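Local coordinates for protein uricase (Arthrobacter globiformis, PDB 2YZC) that catalyses the oxidation of uric acid to 5-hydroxyisourate, the first step of the route to allantoin, at residues 13-18 with 51-56; 26-31 with 39-44; 34-39 with 120-125; 105-110 with 134-139. All blocks are in the same frame, centred on the assembly; numbering follows the deposited sequence.

All four contacts belong to the one antiparallel sheet of the subunit or to its borders. Contacts 2 and 3 lie about 14 Å apart between centres and share Ile39; they touch where Thr31 N meets Glu38 O. Contact 4 lies about 17 Å from contact 2, centre to centre, and meets it where Val44 and Asn43 pack on Ala109 and Ala110. Contact 1 is about 34 Å from contact 2 between centres although both use strand 13-31. It comes nearer the ligand than contact 4 without touching it: the His56 side chain is about 9 Å from bound allantoate, against about 14 Å for Trp108. Contact 3 is remote from the annotated sites.

Contact 1 of 4, residues 13-18 with 51-56; sequences VVLGQN and DFEAAH
The carbonyl O of Phe52, approached by the CD1 methyl of Leu15, is gripped twice by His56: by ND1 at 2.7 Å, and weakly by the backbone N one helical turn on. The ND1 bond is nearly straight (173°) and runs within the imidazole plane, but it meets the oxygen from above its carbonyl plane. This bond fixes the rotation of the ring and presents one face to the strand. Leu15 CD1 lies over that face, 4.0 Å from the centroid of the His56 ring and 28° off its normal, a CH-pi contact. Leu15 crosses the His56 side chain at about a right angle.

Asn18 meets both aromatic residues through OD1, which lies at the edge of the Phe52 ring, 3.7 Å from CD1. The same OD1 is also 3.7 Å from His56 CE1, approaching that ring obliquely. Its amide nitrogen turns back, ND2 donating to Gly16 O at 3.0 Å, and also reaches Phe52 N through one water.

Two further waters link Glu53 to the strand. A bend at chi2 (72°) brings its carboxylate round, so that OE1 is joined through one water to Leu15 O and OE2 through another to Leu15 N. The direct contact is thus mainly van der Waals, with water carrying the polar links between the segments.

Phe52 is the N-cap of helix 53-57 and meets Tyr20 edge-to-face. His56 packs on Gln223 of the second subunit, an allantoate-pocket residue, and strand 13-31 pairs with a strand of that same subunit, extending the sheet across the interface.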
loop_
_atom_site.group_PDB
_atom_site.type_symbol
_atom_site.label_atom_id
_atom_site.label_comp_id
_atom_site.label_asym_id
_atom_site.label_seq_id
_atom_site.Cartn_x
_atom_site.Cartn_y
_atom_site.Cartn_z
ATOM N N VAL A 13 -14.184 21.132 -29.752
ATOM C CA VAL A 13 -13.399 20.240 -28.908
ATOM C C VAL A 13 -12.540 19.379 -29.830
ATOM O O VAL A 13 -13.015 18.898 -30.857
ATOM C CB VAL A 13 -14.322 19.342 -28.062
ATOM C CG1 VAL A 13 -13.525 18.239 -27.420
ATOM C CG2 VAL A 13 -15.022 20.177 -27.003
ATOM N N VAL A 14 -11.277 19.190 -29.466
ATOM C CA VAL A 14 -10.359 18.403 -30.281
ATOM C C VAL A 14 -9.657 17.302 -29.486
ATOM O O VAL A 14 -9.288 17.500 -28.330
ATOM C CB VAL A 14 -9.272 19.310 -30.908
ATOM C CG1 VAL A 14 -8.302 18.478 -31.730
ATOM C CG2 VAL A 14 -9.925 20.383 -31.775
ATOM N N LEU A 15 -9.473 16.146 -30.117
ATOM C CA LEU A 15 -8.790 15.028 -29.479
ATOM C C LEU A 15 -7.300 15.319 -29.604
ATOM O O LEU A 15 -6.795 15.509 -30.712
ATOM C CB LEU A 15 -9.105 13.716 -30.206
ATOM C CG LEU A 15 -9.010 12.373 -29.463
ATOM C CD1 LEU A 15 -8.629 11.289 -30.471
ATOM C CD2 LEU A 15 -7.991 12.422 -28.336
ATOM N N GLY A 16 -6.598 15.356 -28.476
ATOM C CA GLY A 16 -5.170 15.622 -28.507
ATOM C C GLY A 16 -4.360 14.341 -28.380
ATOM O O GLY A 16 -4.721 13.315 -28.958
ATOM N N GLN A 17 -3.264 14.397 -27.633
ATOM C CA GLN A 17 -2.427 13.217 -27.433
ATOM C C GLN A 17 -3.267 12.111 -26.806
ATOM O O GLN A 17 -4.140 12.377 -25.983
ATOM C CB GLN A 17 -1.249 13.536 -26.507
ATOM C CG GLN A 17 -0.218 14.494 -27.087
ATOM C CD GLN A 17 0.970 14.699 -26.157
ATOM O OE1 GLN A 17 0.810 15.110 -25.005
ATOM N NE2 GLN A 17 2.170 14.412 -26.656
ATOM N N ASN A 18 -3.011 10.870 -27.200
ATOM C CA ASN A 18 -3.762 9.748 -26.651
ATOM C C ASN A 18 -3.021 8.439 -26.872
ATOM O O ASN A 18 -2.197 8.325 -27.782
ATOM C CB ASN A 18 -5.161 9.683 -27.282
ATOM C CG ASN A 18 -5.125 9.366 -28.771
ATOM O OD1 ASN A 18 -5.095 8.202 -29.169
ATOM N ND2 ASN A 18 -5.123 10.408 -29.599
ATOM N N ASP A 51 -3.605 6.609 -35.245
ATOM C CA ASP A 51 -4.878 7.212 -35.604
ATOM C C ASP A 51 -6.042 6.504 -34.928
ATOM O O ASP A 51 -6.548 5.495 -35.426
ATOM C CB ASP A 51 -5.064 7.195 -37.121
ATOM C CG ASP A 51 -6.459 7.602 -37.532
ATOM O OD1 ASP A 51 -7.070 8.425 -36.817
ATOM O OD2 ASP A 51 -6.942 7.106 -38.570
ATOM N N PHE A 52 -6.466 7.048 -33.792
ATOM C CA PHE A 52 -7.568 6.481 -33.025
ATOM C C PHE A 52 -8.689 7.500 -32.865
ATOM O O PHE A 52 -9.467 7.451 -31.915
ATOM C CB PHE A 52 -7.059 6.027 -31.656
ATOM C CG PHE A 52 -6.015 4.947 -31.735
ATOM C CD1 PHE A 52 -4.729 5.160 -31.246
ATOM C CD2 PHE A 52 -6.309 3.728 -32.337
ATOM C CE1 PHE A 52 -3.749 4.177 -31.363
ATOM C CE2 PHE A 52 -5.336 2.740 -32.457
ATOM C CZ PHE A 52 -4.053 2.967 -31.970
ATOM N N GLU A 53 -8.767 8.417 -33.821
ATOM C CA GLU A 53 -9.774 9.471 -33.826
ATOM C C GLU A 53 -11.204 8.931 -33.750
ATOM O O GLU A 53 -11.974 9.314 -32.866
ATOM C CB GLU A 53 -9.608 10.313 -35.094
ATOM C CG GLU A 53 -10.548 11.501 -35.216
ATOM C CD GLU A 53 -10.203 12.617 -34.253
ATOM O OE1 GLU A 53 -9.003 12.804 -33.961
ATOM O OE2 GLU A 53 -11.128 13.319 -33.801
ATOM N N ALA A 54 -11.551 8.043 -34.678
ATOM C CA ALA A 54 -12.895 7.466 -34.737
ATOM C C ALA A 54 -13.277 6.667 -33.496
ATOM O O ALA A 54 -14.446 6.639 -33.100
ATOM C CB ALA A 54 -13.033 6.583 -35.979
ATOM N N ALA A 55 -12.299 5.998 -32.898
ATOM C CA ALA A 55 -12.560 5.212 -31.698
ATOM C C ALA A 55 -13.071 6.136 -30.597
ATOM O O ALA A 55 -13.958 5.765 -29.824
ATOM C CB ALA A 55 -11.286 4.508 -31.244
ATOM N N HIS A 56 -12.504 7.338 -30.532
ATOM C CA HIS A 56 -12.899 8.318 -29.524
ATOM C C HIS A 56 -14.177 9.095 -29.860
ATOM O O HIS A 56 -15.055 9.243 -29.015
ATOM C CB HIS A 56 -11.764 9.324 -29.278
ATOM C CG HIS A 56 -10.560 8.731 -28.612
ATOM N ND1 HIS A 56 -9.619 7.990 -29.295
ATOM C CD2 HIS A 56 -10.155 8.755 -27.320
ATOM C CE1 HIS A 56 -8.684 7.587 -28.451
ATOM N NE2 HIS A 56 -8.986 8.038 -27.247
HETATM O O HOH W 1 -7.750 15.282 -33.462
HETATM O O HOH W 2 -10.697 15.702 -32.654
HETATM O O HOH W 3 -5.319 9.470 -32.469
#

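Contact 2 of 4, residues 26-31 with 39-44; sequences RLVKVT and IQDLNV
Arg26 and Asp41 cross at a slant on the face they share with Val28, Val30 and Ile39, their guanidinium and carboxylate planes 30° apart. The salt bridge is made by one carboxylate oxygen: Arg26 NH2 lies 2.7 Å from Asp41 OD1, nearly along its C-O axis, and NH1 adds a weak bond to the same atom. Bends at chi2 and chi3 fold the arginine back over the neighbouring strand, which also brings NH2 within 2.9 Å of Leu42 O. That carbonyl oxygen is therefore held by two donors, Arg26 NH2 and Leu27 N, arriving from opposite faces of its plane. A water ties Asp41 OD2 to Arg26 NH1, weakly at the arginine end, and OD2 also accepts from Trp115 NE1, so both oxygens of this buried carboxylate have partners.

The Arg26 side chain crosses that of Asn43 at about a right angle, its CD methylene making the contact. Farther along, Val30 and Ile39 lie side by side and point the same way, with Val30 CG2 3.6 Å from Ile39 CD1. Val28 CG2 rests against the Asp41 carboxylate. On the other face, Leu27 and Leu42 both pack on Phe88 of helix 85-99.

The axes of segments 26-31 and 39-44 run antiparallel (168°) and approach to 4.7 Å. Leu27 with Leu42 and Lys29 with Gln40 are hydrogen-bonded pairs, such as Leu27 N to Leu42 O at 2.8 Å. Lys29 NZ forms a salt bridge to Glu267 of the third subunit, and Val28 and Lys29 pair with a strand of that chain. This is the first beta hairpin of the sheet in the tunnelling fold of the uricase family.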
loop_
_atom_site.group_PDB
_atom_site.type_symbol
_atom_site.label_atom_id
_atom_site.label_comp_id
_atom_site.label_asym_id
_atom_site.label_seq_id
_atom_site.Cartn_x
_atom_site.Cartn_y
_atom_site.Cartn_z
ATOM N N ARG A 26 1.609 -9.426 -15.735
ATOM C CA ARG A 26 2.636 -10.119 -14.961
ATOM C C ARG A 26 3.082 -11.395 -15.653
ATOM O O ARG A 26 2.294 -12.319 -15.876
ATOM C CB ARG A 26 2.116 -10.412 -13.553
ATOM C CG ARG A 26 1.981 -9.154 -12.699
ATOM C CD ARG A 26 3.338 -8.671 -12.185
ATOM N NE ARG A 26 3.887 -9.574 -11.172
ATOM C CZ ARG A 26 4.876 -10.439 -11.378
ATOM N NH1 ARG A 26 5.292 -11.217 -10.384
ATOM N NH2 ARG A 26 5.457 -10.529 -12.564
ATOM N N LEU A 27 4.365 -11.430 -15.990
ATOM C CA LEU A 27 4.945 -12.558 -16.695
ATOM C C LEU A 27 6.139 -13.177 -15.993
ATOM O O LEU A 27 7.013 -12.476 -15.497
ATOM C CB LEU A 27 5.393 -12.114 -18.095
ATOM C CG LEU A 27 6.460 -12.981 -18.786
ATOM C CD1 LEU A 27 5.825 -14.271 -19.322
ATOM C CD2 LEU A 27 7.090 -12.195 -19.927
ATOM N N VAL A 28 6.161 -14.503 -15.958
ATOM C CA VAL A 28 7.294 -15.216 -15.402
ATOM C C VAL A 28 7.711 -16.186 -16.493
ATOM O O VAL A 28 6.915 -17.019 -16.930
ATOM C CB VAL A 28 6.937 -15.979 -14.110
ATOM C CG1 VAL A 28 8.070 -16.933 -13.738
ATOM C CG2 VAL A 28 6.731 -14.993 -12.973
ATOM N N LYS A 29 8.947 -16.038 -16.965
ATOM C CA LYS A 29 9.483 -16.909 -18.004
ATOM C C LYS A 29 10.542 -17.815 -17.391
ATOM O O LYS A 29 11.552 -17.342 -16.861
ATOM C CB LYS A 29 10.118 -16.089 -19.131
ATOM C CG LYS A 29 10.810 -16.935 -20.207
ATOM C CD LYS A 29 9.825 -17.865 -20.898
ATOM C CE LYS A 29 10.482 -18.675 -22.012
ATOM N NZ LYS A 29 11.465 -19.667 -21.499
ATOM N N VAL A 30 10.299 -19.117 -17.446
ATOM C CA VAL A 30 11.253 -20.070 -16.907
ATOM C C VAL A 30 12.057 -20.669 -18.052
ATOM O O VAL A 30 11.493 -21.099 -19.058
ATOM C CB VAL A 30 10.552 -21.230 -16.155
ATOM C CG1 VAL A 30 11.598 -22.212 -15.641
ATOM C CG2 VAL A 30 9.725 -20.687 -15.000
ATOM N N THR A 31 13.376 -20.669 -17.908
ATOM C CA THR A 31 14.241 -21.263 -18.916
ATOM C C THR A 31 14.626 -22.610 -18.324
ATOM O O THR A 31 15.262 -22.666 -17.274
ATOM C CB THR A 31 15.520 -20.431 -19.145
ATOM O OG1 THR A 31 15.166 -19.134 -19.639
ATOM C CG2 THR A 31 16.429 -21.113 -20.163
ATOM N N ILE A 39 15.128 -17.886 -14.126
ATOM C CA ILE A 39 13.862 -17.184 -13.946
ATOM C C ILE A 39 13.929 -15.722 -14.380
ATOM O O ILE A 39 14.851 -14.999 -14.007
ATOM C CB ILE A 39 13.424 -17.192 -12.453
ATOM C CG1 ILE A 39 13.241 -18.629 -11.960
ATOM C CG2 ILE A 39 12.128 -16.395 -12.279
ATOM C CD1 ILE A 39 12.151 -19.391 -12.673
ATOM N N GLN A 40 12.951 -15.297 -15.174
ATOM C CA GLN A 40 12.847 -13.900 -15.595
ATOM C C GLN A 40 11.437 -13.509 -15.150
ATOM O O GLN A 40 10.463 -14.176 -15.495
ATOM C CB GLN A 40 13.039 -13.764 -17.109
ATOM C CG GLN A 40 14.507 -13.922 -17.526
ATOM C CD GLN A 40 14.689 -13.957 -19.029
ATOM O OE1 GLN A 40 15.239 -13.031 -19.629
ATOM N NE2 GLN A 40 14.219 -15.027 -19.647
ATOM N N ASP A 41 11.339 -12.442 -14.364
ATOM C CA ASP A 41 10.063 -12.010 -13.792
ATOM C C ASP A 41 9.806 -10.550 -14.167
ATOM O O ASP A 41 10.546 -9.667 -13.739
ATOM C CB ASP A 41 10.158 -12.171 -12.264
ATOM C CG ASP A 41 8.812 -12.099 -11.563
ATOM O OD1 ASP A 41 7.814 -11.691 -12.192
ATOM O OD2 ASP A 41 8.762 -12.449 -10.356
ATOM N N LEU A 42 8.753 -10.305 -14.948
ATOM C CA LEU A 42 8.418 -8.954 -15.408
ATOM C C LEU A 42 6.965 -8.511 -15.197
ATOM O O LEU A 42 6.056 -9.335 -15.105
ATOM C CB LEU A 42 8.704 -8.825 -16.913
ATOM C CG LEU A 42 10.097 -9.110 -17.477
ATOM C CD1 LEU A 42 10.052 -9.022 -19.007
ATOM C CD2 LEU A 42 11.093 -8.116 -16.914
ATOM N N ASN A 43 6.774 -7.191 -15.133
ATOM C CA ASN A 43 5.453 -6.571 -15.021
ATOM C C ASN A 43 5.456 -5.681 -16.268
ATOM O O ASN A 43 6.075 -4.614 -16.271
ATOM C CB ASN A 43 5.351 -5.705 -13.760
ATOM C CG ASN A 43 3.940 -5.197 -13.515
ATOM O OD1 ASN A 43 3.733 -4.208 -12.801
ATOM N ND2 ASN A 43 2.959 -5.877 -14.092
ATOM N N VAL A 44 4.759 -6.123 -17.313
ATOM C CA VAL A 44 4.742 -5.426 -18.604
ATOM C C VAL A 44 3.514 -4.584 -18.943
ATOM O O VAL A 44 2.380 -4.972 -18.685
ATOM C CB VAL A 44 4.939 -6.457 -19.750
ATOM C CG1 VAL A 44 5.090 -5.752 -21.091
ATOM C CG2 VAL A 44 6.161 -7.335 -19.449
HETATM O O HOH W 4 6.377 -13.974 -9.606
#

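Contact 3 of 4, residues 34-39 with 120-125; sequences TARHEI and DHDHAF
Arg36 grips Asp120 end-on with two nitrogens, but only one of them goes to the carboxylate: NH2 meets Asp120 OD1 at 2.9 Å, while NH1 takes the backbone carbonyl O of the same residue at 2.8 Å. NH1 also bonds Asp122 OD2 at 3.0 Å, which closes a three-residue salt-bridge network. All three acceptors lie near the guanidinium plane, and the carboxylates stand steeply to it, Asp122 at 89°. A bend at chi2 (70°) followed by an extended end carries the arginine across to both acids. Arg117 is close by as a like charge, and itself donates to His121 O and forms a salt bridge with Glu38.

The two segments meet where loops lead into strands: 34-39 leaves the turn of the first beta hairpin and enters strand 38-50, while the loop at 120-123 runs into strand 124-129 of the same sheet. Between them a weak backbone bond joins His37 N to Asp122 O, and a water bridges Ala35 O and His123 ND1.

His37 and His123 lie side by side, pointing the same way; His37 ND1 is 3.7 Å from His123 CB and is hydrogen-bonded to Ser158 of the third subunit.

Ile39 CG1 sits over a face of the Phe125 ring, 3.7 Å from its centroid and 19° off the normal, a CH-pi contact. At that ring's edge, His37 O lies 3.6 Å from Phe125 CZ.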
loop_
_atom_site.group_PDB
_atom_site.type_symbol
_atom_site.label_atom_id
_atom_site.label_comp_id
_atom_site.label_asym_id
_atom_site.label_seq_id
_atom_site.Cartn_x
_atom_site.Cartn_y
_atom_site.Cartn_z
ATOM N N THR A 34 18.075 -27.100 -19.566
ATOM C CA THR A 34 18.865 -28.019 -18.761
ATOM C C THR A 34 18.248 -28.054 -17.371
ATOM O O THR A 34 17.281 -27.343 -17.100
ATOM C CB THR A 34 20.329 -27.552 -18.637
ATOM O OG1 THR A 34 20.370 -26.266 -18.005
ATOM C CG2 THR A 34 20.975 -27.460 -20.012
ATOM N N ALA A 35 18.808 -28.878 -16.493
ATOM C CA ALA A 35 18.305 -28.996 -15.130
ATOM C C ALA A 35 18.526 -27.702 -14.346
ATOM O O ALA A 35 17.912 -27.485 -13.304
ATOM C CB ALA A 35 18.993 -30.157 -14.426
ATOM N N ARG A 36 19.406 -26.849 -14.860
ATOM C CA ARG A 36 19.732 -25.571 -14.228
ATOM C C ARG A 36 18.747 -24.508 -14.729
ATOM O O ARG A 36 19.017 -23.829 -15.716
ATOM C CB ARG A 36 21.164 -25.177 -14.610
ATOM C CG ARG A 36 21.738 -23.971 -13.886
ATOM C CD ARG A 36 22.021 -24.271 -12.421
ATOM N NE ARG A 36 22.915 -23.276 -11.834
ATOM C CZ ARG A 36 23.212 -23.205 -10.540
ATOM N NH1 ARG A 36 22.686 -24.073 -9.686
ATOM N NH2 ARG A 36 24.035 -22.264 -10.102
ATOM N N HIS A 37 17.612 -24.371 -14.046
ATOM C CA HIS A 37 16.586 -23.407 -14.444
ATOM C C HIS A 37 16.956 -21.946 -14.203
ATOM O O HIS A 37 17.712 -21.622 -13.289
ATOM C CB HIS A 37 15.263 -23.696 -13.715
ATOM C CG HIS A 37 14.636 -25.008 -14.073
ATOM N ND1 HIS A 37 13.368 -25.360 -13.661
ATOM C CD2 HIS A 37 15.108 -26.064 -14.778
ATOM C CE1 HIS A 37 13.086 -26.574 -14.096
ATOM N NE2 HIS A 37 14.125 -27.024 -14.777
ATOM N N GLU A 38 16.408 -21.071 -15.039
ATOM C CA GLU A 38 16.614 -19.631 -14.928
ATOM C C GLU A 38 15.223 -19.003 -14.841
ATOM O O GLU A 38 14.261 -19.522 -15.420
ATOM C CB GLU A 38 17.338 -19.071 -16.158
ATOM C CG GLU A 38 18.727 -19.641 -16.417
ATOM C CD GLU A 38 19.667 -19.475 -15.238
ATOM O OE1 GLU A 38 19.662 -18.395 -14.609
ATOM O OE2 GLU A 38 20.425 -20.426 -14.943
ATOM N N ILE A 39 15.128 -17.886 -14.126
ATOM C CA ILE A 39 13.862 -17.184 -13.946
ATOM C C ILE A 39 13.929 -15.722 -14.380
ATOM O O ILE A 39 14.851 -14.999 -14.007
ATOM C CB ILE A 39 13.424 -17.192 -12.453
ATOM C CG1 ILE A 39 13.241 -18.629 -11.960
ATOM C CG2 ILE A 39 12.128 -16.395 -12.279
ATOM C CD1 ILE A 39 12.151 -19.391 -12.673
ATOM N N ASP A 120 22.250 -22.048 -4.014
ATOM C CA ASP A 120 22.674 -22.453 -5.351
ATOM C C ASP A 120 21.834 -23.578 -5.967
ATOM O O ASP A 120 22.292 -24.277 -6.872
ATOM C CB ASP A 120 24.150 -22.870 -5.311
ATOM C CG ASP A 120 24.811 -22.812 -6.673
ATOM O OD1 ASP A 120 24.678 -21.770 -7.353
ATOM O OD2 ASP A 120 25.471 -23.801 -7.061
ATOM N N HIS A 121 20.606 -23.741 -5.482
ATOM C CA HIS A 121 19.699 -24.779 -5.975
ATOM C C HIS A 121 19.398 -24.601 -7.467
ATOM O O HIS A 121 19.350 -23.479 -7.967
ATOM C CB HIS A 121 18.397 -24.744 -5.166
ATOM C CG HIS A 121 17.567 -25.984 -5.292
ATOM N ND1 HIS A 121 16.857 -26.295 -6.431
ATOM C CD2 HIS A 121 17.352 -27.001 -4.423
ATOM C CE1 HIS A 121 16.241 -27.452 -6.261
ATOM N NE2 HIS A 121 16.524 -27.900 -5.050
ATOM N N ASP A 122 19.195 -25.713 -8.170
ATOM C CA ASP A 122 18.910 -25.683 -9.602
ATOM C C ASP A 122 17.552 -25.091 -9.966
ATOM O O ASP A 122 17.399 -24.525 -11.050
ATOM C CB ASP A 122 19.001 -27.094 -10.195
ATOM C CG ASP A 122 20.437 -27.567 -10.374
ATOM O OD1 ASP A 122 20.632 -28.774 -10.632
ATOM O OD2 ASP A 122 21.369 -26.738 -10.269
ATOM N N HIS A 123 16.564 -25.227 -9.086
ATOM C CA HIS A 123 15.238 -24.696 -9.394
ATOM C C HIS A 123 14.423 -24.177 -8.208
ATOM O O HIS A 123 13.200 -24.284 -8.206
ATOM C CB HIS A 123 14.414 -25.743 -10.159
ATOM C CG HIS A 123 14.231 -27.036 -9.423
ATOM N ND1 HIS A 123 14.992 -28.155 -9.683
ATOM C CD2 HIS A 123 13.365 -27.391 -8.444
ATOM C CE1 HIS A 123 14.602 -29.144 -8.897
ATOM N NE2 HIS A 123 13.615 -28.707 -8.136
ATOM N N ALA A 124 15.100 -23.623 -7.205
ATOM C CA ALA A 124 14.435 -23.058 -6.033
ATOM C C ALA A 124 15.063 -21.683 -5.826
ATOM O O ALA A 124 16.286 -21.567 -5.713
ATOM C CB ALA A 124 14.659 -23.935 -4.811
ATOM N N PHE A 125 14.230 -20.646 -5.776
ATOM C CA PHE A 125 14.728 -19.281 -5.643
ATOM C C PHE A 125 14.003 -18.446 -4.595
ATOM O O PHE A 125 12.924 -18.806 -4.136
ATOM C CB PHE A 125 14.601 -18.554 -6.986
ATOM C CG PHE A 125 14.945 -19.396 -8.181
ATOM C CD1 PHE A 125 14.054 -20.358 -8.653
ATOM C CD2 PHE A 125 16.148 -19.208 -8.854
ATOM C CE1 PHE A 125 14.351 -21.118 -9.781
ATOM C CE2 PHE A 125 16.459 -19.962 -9.983
ATOM C CZ PHE A 125 15.559 -20.919 -10.448
HETATM O O HOH W 5 16.112 -28.993 -11.958
#

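Contact 4 of 4, residues 105-110 with 134-139; sequences GGRWAA and TAVLEI
Two neighbouring strands of the antiparallel sheet pair here, 105-110 against 134-139, with Arg107 opposite Glu138 and Trp108 opposite Leu137. The axes of segments 105-110 and 134-139 approach to 4.6 Å, with 169° between their directions, and six backbone bonds join the hydrogen-bonded pairs Gly106-Ile139, Trp108-Leu137 and Ala110-Ala135; the shortest runs from Leu137 N to Trp108 O, 2.7 Å.

On the face of Arg107, Ala109, Val136 and Glu138, the arginine has CG anti to the backbone N (chi1 -177°) and the chain extended on to NE, which carries the guanidinium over Val136. Val136 CG1 lies 3.4 Å from Arg107 CZ, over the centre of one guanidinium face. At the edge, NH1 forms a salt bridge with Glu138 OE1 at 2.7 Å; the oxygen lies in the guanidinium plane, yet the nitrogen comes from above the carboxylate plane, the two planes standing 83° apart. NH1 of the partly exposed arginine and OE1 of the buried glutamate each have a second partner, Ile294 O and Arg49 respectively.

On the opposite face the six-membered ring of Trp108 reaches across to the other strand, with CZ3 3.7 Å from Ile139 CD1 and CE3 4.1 Å from Leu137 CD2. Gly105 CA approaches Ile139 O to 3.1 Å, a CA-H...O contact.

Trp108 and Ile139 pack on Thr97 of helix 85-99, and Leu137 on its Leu90. Strand 38-50 flanks 103-117, and strand 143-157 flanks 131-140.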
loop_
_atom_site.group_PDB
_atom_site.type_symbol
_atom_site.label_atom_id
_atom_site.label_comp_id
_atom_site.label_asym_id
_atom_site.label_seq_id
_atom_site.Cartn_x
_atom_site.Cartn_y
_atom_site.Cartn_z
ATOM N N GLY A 105 3.333 4.360 -33.435
ATOM C CA GLY A 105 4.303 4.282 -32.362
ATOM C C GLY A 105 3.655 3.753 -31.104
ATOM O O GLY A 105 2.609 3.110 -31.165
ATOM N N GLY A 106 4.274 4.019 -29.963
ATOM C CA GLY A 106 3.715 3.542 -28.715
ATOM C C GLY A 106 4.697 3.642 -27.572
ATOM O O GLY A 106 5.774 4.226 -27.704
ATOM N N ARG A 107 4.319 3.061 -26.441
ATOM C CA ARG A 107 5.156 3.078 -25.255
ATOM C C ARG A 107 5.044 1.710 -24.588
ATOM O O ARG A 107 3.952 1.267 -24.235
ATOM C CB ARG A 107 4.677 4.176 -24.297
ATOM C CG ARG A 107 5.523 4.342 -23.039
ATOM C CD ARG A 107 4.879 5.342 -22.085
ATOM N NE ARG A 107 5.637 5.505 -20.844
ATOM C CZ ARG A 107 6.676 6.324 -20.686
ATOM N NH1 ARG A 107 7.105 7.082 -21.692
ATOM N NH2 ARG A 107 7.292 6.385 -19.510
ATOM N N TRP A 108 6.172 1.031 -24.449
ATOM C CA TRP A 108 6.194 -0.280 -23.820
ATOM C C TRP A 108 7.128 -0.170 -22.631
ATOM O O TRP A 108 8.251 0.324 -22.750
ATOM C CB TRP A 108 6.676 -1.332 -24.820
ATOM C CG TRP A 108 5.707 -1.486 -25.957
ATOM C CD1 TRP A 108 4.626 -2.326 -26.008
ATOM C CD2 TRP A 108 5.654 -0.693 -27.147
ATOM N NE1 TRP A 108 3.901 -2.098 -27.158
ATOM C CE2 TRP A 108 4.510 -1.100 -27.873
ATOM C CE3 TRP A 108 6.460 0.328 -27.672
ATOM C CZ2 TRP A 108 4.154 -0.519 -29.097
ATOM C CZ3 TRP A 108 6.101 0.904 -28.886
ATOM C CH2 TRP A 108 4.959 0.477 -29.583
ATOM N N ALA A 109 6.653 -0.620 -21.475
ATOM C CA ALA A 109 7.449 -0.525 -20.266
ATOM C C ALA A 109 7.403 -1.797 -19.446
ATOM O O ALA A 109 6.507 -2.635 -19.603
ATOM C CB ALA A 109 6.972 0.657 -19.430
ATOM N N ALA A 110 8.379 -1.941 -18.562
ATOM C CA ALA A 110 8.431 -3.118 -17.721
ATOM C C ALA A 110 9.246 -2.902 -16.470
ATOM O O ALA A 110 10.176 -2.095 -16.434
ATOM C CB ALA A 110 9.007 -4.299 -18.501
ATOM N N THR A 134 13.782 -0.995 -14.096
ATOM C CA THR A 134 12.751 -0.563 -15.023
ATOM C C THR A 134 13.307 -0.285 -16.413
ATOM O O THR A 134 14.496 -0.023 -16.584
ATOM C CB THR A 134 12.055 0.725 -14.527
ATOM O OG1 THR A 134 12.989 1.814 -14.546
ATOM C CG2 THR A 134 11.535 0.542 -13.109
ATOM N N ALA A 135 12.427 -0.349 -17.405
ATOM C CA ALA A 135 12.798 -0.069 -18.784
ATOM C C ALA A 135 11.561 0.477 -19.478
ATOM O O ALA A 135 10.449 -0.007 -19.265
ATOM C CB ALA A 135 13.289 -1.341 -19.486
ATOM N N VAL A 136 11.759 1.505 -20.293
ATOM C CA VAL A 136 10.666 2.114 -21.031
ATOM C C VAL A 136 11.153 2.330 -22.445
ATOM O O VAL A 136 12.241 2.868 -22.658
ATOM C CB VAL A 136 10.266 3.494 -20.453
ATOM C CG1 VAL A 136 9.242 4.158 -21.364
ATOM C CG2 VAL A 136 9.688 3.334 -19.048
ATOM N N LEU A 137 10.356 1.885 -23.406
ATOM C CA LEU A 137 10.684 2.062 -24.811
ATOM C C LEU A 137 9.578 2.879 -25.443
ATOM O O LEU A 137 8.399 2.624 -25.201
ATOM C CB LEU A 137 10.764 0.707 -25.540
ATOM C CG LEU A 137 10.652 0.796 -27.075
ATOM C CD1 LEU A 137 11.920 1.409 -27.660
ATOM C CD2 LEU A 137 10.421 -0.595 -27.665
ATOM N N GLU A 138 9.950 3.888 -26.221
ATOM C CA GLU A 138 8.957 4.665 -26.935
ATOM C C GLU A 138 9.377 4.669 -28.391
ATOM O O GLU A 138 10.540 4.912 -28.708
ATOM C CB GLU A 138 8.850 6.104 -26.412
ATOM C CG GLU A 138 7.888 6.259 -25.236
ATOM C CD GLU A 138 7.308 7.665 -25.109
ATOM O OE1 GLU A 138 6.541 7.909 -24.149
ATOM O OE2 GLU A 138 7.612 8.527 -25.966
ATOM N N ILE A 139 8.434 4.362 -29.271
ATOM C CA ILE A 139 8.704 4.352 -30.699
ATOM C C ILE A 139 7.912 5.480 -31.336
ATOM O O ILE A 139 6.725 5.664 -31.052
ATOM C CB ILE A 139 8.282 3.021 -31.371
ATOM C CG1 ILE A 139 9.186 1.880 -30.899
ATOM C CG2 ILE A 139 8.379 3.152 -32.891
ATOM C CD1 ILE A 139 8.787 0.511 -31.456
#